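Local structure of Oxidored_FMN domain-containing protein ([Pseudomonas] geniculata N1, 6L6J) at residues R432-S437 against A534-D539. The protein is a 6-hydroxypseudooxynicotine amine oxidase that carries FMN, a [4Fe-4S] cluster and ADP, and probably works as a flavin-dependent oxidoreductase. Sequence-based numbering, arbitrary orientation.
With SO4 (sulfate ion), chain E.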
ATOM      1  N   ARG A 432       7.185   9.068  16.607  1.00 34.53           N
ATOM      2  CA  ARG A 432       7.622   8.607  17.959  1.00 34.57           C
ATOM      3  C   ARG A 432       6.536   7.802  18.687  1.00 33.26           C
ATOM      4  O   ARG A 432       6.841   7.286  19.776  1.00 30.74           O
ATOM      5  CB  ARG A 432       8.027   9.815  18.810  1.00 36.63           C
ATOM      6  CG  ARG A 432       9.388  10.400  18.445  1.00 37.83           C
ATOM      7  CD  ARG A 432       9.462  11.838  18.876  1.00 38.00           C
ATOM      8  NE  ARG A 432      10.802  12.378  18.791  1.00 40.90           N
ATOM      9  CZ  ARG A 432      11.345  12.978  17.727  1.00 43.21           C
ATOM     10  NH1 ARG A 432      10.679  13.093  16.587  1.00 45.00           N
ATOM     11  NH2 ARG A 432      12.581  13.455  17.802  1.00 42.07           N
ATOM     12  N   LEU A 433       5.315   7.710  18.144  1.00 33.94           N
ATOM     13  CA  LEU A 433       4.247   6.838  18.707  1.00 34.66           C
ATOM     14  C   LEU A 433       4.530   5.388  18.323  1.00 35.25           C
ATOM     15  O   LEU A 433       5.113   5.120  17.275  1.00 37.29           O
ATOM     16  CB  LEU A 433       2.878   7.264  18.175  1.00 36.41           C
ATOM     17  CG  LEU A 433       2.350   8.606  18.664  1.00 35.44           C
ATOM     18  CD1 LEU A 433       1.047   8.930  17.961  1.00 35.13           C
ATOM     19  CD2 LEU A 433       2.173   8.614  20.173  1.00 34.49           C
ATOM     20  N   PRO A 434       4.098   4.392  19.126  1.00 35.40           N
ATOM     21  CA  PRO A 434       4.412   2.995  18.840  1.00 34.69           C
ATOM     22  C   PRO A 434       3.919   2.558  17.449  1.00 35.59           C
ATOM     23  O   PRO A 434       2.782   2.814  17.091  1.00 35.72           O
ATOM     24  CB  PRO A 434       3.679   2.211  19.937  1.00 34.47           C
ATOM     25  CG  PRO A 434       3.479   3.214  21.042  1.00 33.96           C
ATOM     26  CD  PRO A 434       3.254   4.531  20.324  1.00 35.13           C
ATOM     27  N   ARG A 435       4.848   1.947  16.724  1.00 33.16           N
ATOM     28  CA  ARG A 435       4.773   1.235  15.414  1.00 34.18           C
ATOM     29  C   ARG A 435       4.526   2.202  14.257  1.00 31.52           C
ATOM     30  O   ARG A 435       4.341   1.699  13.144  1.00 32.80           O
ATOM     31  CB  ARG A 435       3.932  -0.046  15.472  1.00 33.67           C
ATOM     32  CG  ARG A 435       2.448   0.063  15.740  1.00 33.21           C
ATOM     33  CD  ARG A 435       1.967  -1.051  16.670  1.00 32.38           C
ATOM     34  NE  ARG A 435       2.546  -2.332  16.329  1.00 36.41           N
ATOM     35  CZ  ARG A 435       2.558  -3.422  17.093  1.00 38.31           C
ATOM     36  NH1 ARG A 435       1.963  -3.423  18.266  1.00 38.90           N
ATOM     37  NH2 ARG A 435       3.135  -4.532  16.660  1.00 37.24           N
ATOM     38  N   LEU A 436       4.778   3.497  14.458  1.00 30.01           N
ATOM     39  CA  LEU A 436       4.652   4.531  13.402  1.00 30.26           C
ATOM     40  C   LEU A 436       6.027   5.068  13.022  1.00 31.71           C
ATOM     41  O   LEU A 436       6.094   6.123  12.405  1.00 38.55           O
ATOM     42  CB  LEU A 436       3.772   5.676  13.915  1.00 32.83           C
ATOM     43  CG  LEU A 436       2.267   5.431  13.948  1.00 30.92           C
ATOM     44  CD1 LEU A 436       1.552   6.764  13.978  1.00 32.79           C
ATOM     45  CD2 LEU A 436       1.792   4.593  12.765  1.00 32.65           C
ATOM     46  N   SER A 437       7.092   4.348  13.340  1.00 33.64           N
ATOM     47  CA  SER A 437       8.495   4.813  13.189  1.00 31.66           C
ATOM     48  C   SER A 437       8.845   5.026  11.717  1.00 30.90           C
ATOM     49  O   SER A 437       9.383   6.113  11.407  1.00 31.18           O
ATOM     50  CB  SER A 437       9.455   3.865  13.834  1.00 29.69           C
ATOM     51  OG  SER A 437      10.730   4.447  13.864  1.00 29.77           O
ATOM     52  N   ALA A 534      -6.263   6.274  16.993  1.00 25.09           N
ATOM     53  CA  ALA A 534      -6.861   5.791  18.255  1.00 26.92           C
ATOM     54  C   ALA A 534      -6.228   4.456  18.641  1.00 27.76           C
ATOM     55  O   ALA A 534      -6.003   4.263  19.854  1.00 27.97           O
ATOM     56  CB  ALA A 534      -8.362   5.700  18.148  1.00 26.59           C
ATOM     57  N   ALA A 535      -5.977   3.560  17.678  1.00 26.56           N
ATOM     58  CA  ALA A 535      -5.382   2.232  17.962  1.00 27.25           C
ATOM     59  C   ALA A 535      -3.953   2.465  18.451  1.00 27.70           C
ATOM     60  O   ALA A 535      -3.473   1.717  19.342  1.00 31.75           O
ATOM     61  CB  ALA A 535      -5.404   1.315  16.758  1.00 26.18           C
ATOM     62  N   VAL A 536      -3.308   3.487  17.916  1.00 23.88           N
ATOM     63  CA  VAL A 536      -1.895   3.794  18.263  1.00 25.69           C
ATOM     64  C   VAL A 536      -1.851   4.356  19.691  1.00 25.63           C
ATOM     65  O   VAL A 536      -0.923   3.981  20.431  1.00 25.57           O
ATOM     66  CB  VAL A 536      -1.239   4.702  17.198  1.00 24.12           C
ATOM     67  CG1 VAL A 536       0.156   5.149  17.582  1.00 22.95           C
ATOM     68  CG2 VAL A 536      -1.188   4.003  15.850  1.00 24.52           C
ATOM     69  N   VAL A 537      -2.808   5.199  20.088  1.00 26.70           N
ATOM     70  CA  VAL A 537      -2.773   5.818  21.448  1.00 27.62           C
ATOM     71  C   VAL A 537      -3.043   4.689  22.443  1.00 26.50           C
ATOM     72  O   VAL A 537      -2.294   4.580  23.411  1.00 25.95           O
ATOM     73  CB  VAL A 537      -3.698   7.040  21.636  1.00 26.55           C
ATOM     74  CG1 VAL A 537      -3.405   8.140  20.637  1.00 27.71           C
ATOM     75  CG2 VAL A 537      -5.148   6.696  21.585  1.00 28.91           C
ATOM     76  N   ALA A 538      -3.999   3.820  22.135  1.00 27.79           N
ATOM     77  CA  ALA A 538      -4.350   2.632  22.948  1.00 28.45           C
ATOM     78  C   ALA A 538      -3.070   1.861  23.266  1.00 30.63           C
ATOM     79  O   ALA A 538      -2.770   1.645  24.449  1.00 31.15           O
ATOM     80  CB  ALA A 538      -5.346   1.766  22.206  1.00 28.66           C
ATOM     81  N   ASP A 539      -2.317   1.513  22.219  1.00 34.70           N
ATOM     82  CA  ASP A 539      -1.046   0.755  22.311  1.00 34.03           C
ATOM     83  C   ASP A 539      -0.102   1.507  23.245  1.00 33.83           C
ATOM     84  O   ASP A 539       0.375   0.903  24.201  1.00 37.72           O
ATOM     85  CB  ASP A 539      -0.418   0.545  20.936  1.00 36.23           C
ATOM     86  CG  ASP A 539       0.485  -0.671  20.877  1.00 40.59           C
ATOM     87  OD1 ASP A 539       1.343  -0.811  21.769  1.00 43.47           O
ATOM     88  OD2 ASP A 539       0.289  -1.493  19.970  1.00 42.10           O
TER
HETATM   89  S   SO4 E 704      13.512  12.337  21.720  0.50 61.84           S
HETATM   90  O1  SO4 E 704      14.812  12.239  21.050  1.00120.49           O
HETATM   91  O2  SO4 E 704      12.515  12.931  20.822  1.00143.65           O
HETATM   92  O3  SO4 E 704      13.075  10.997  22.103  1.00 92.03           O
HETATM   93  O4  SO4 E 704      13.646  13.171  22.913  1.00 78.76           O
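Val536, on helix 533-542, packs against a type II beta turn running from Leu433 to Leu436, closed by the backbone bond from Leu436 N to Leu433 O (3.3 Å). The contact joins the NAD(P)-binding Rossmann-like region, which supplies the turn, to the OYE-like second alpha/beta region, which supplies the helix. Apolar packing centres on Val536 CG1, which lies 3.5 Å from Leu433 CB, with the two side chains crossing at about a right angle. Pro434 O is equally near CG1, at 3.5 Å, while Pro434 CD and Leu436 CD1 stand farther from it, each at 4.2 Å. A chi1 of 174° sets CG1 anti to the backbone N, where it meets Leu433 and the Pro434 carbonyl.

The polar part is a salt bridge, for which two bends in the Arg435 side chain bring NH1 to Asp539. Asp539 OD1 pairs with Arg543, while Arg435 NE donates to the carbonyl O of Arg271. Replacing Arg435 by an alanine would probably leave Asp539 OD2 without this charged mate and the Arg271 carbonyl without this donor. Arg435 NH1 meets Asp539 OD2 at 3.1 Å on the syn side, 23° out of the carboxylate plane but almost within the guanidinium plane, the two planes being turned 62° apart.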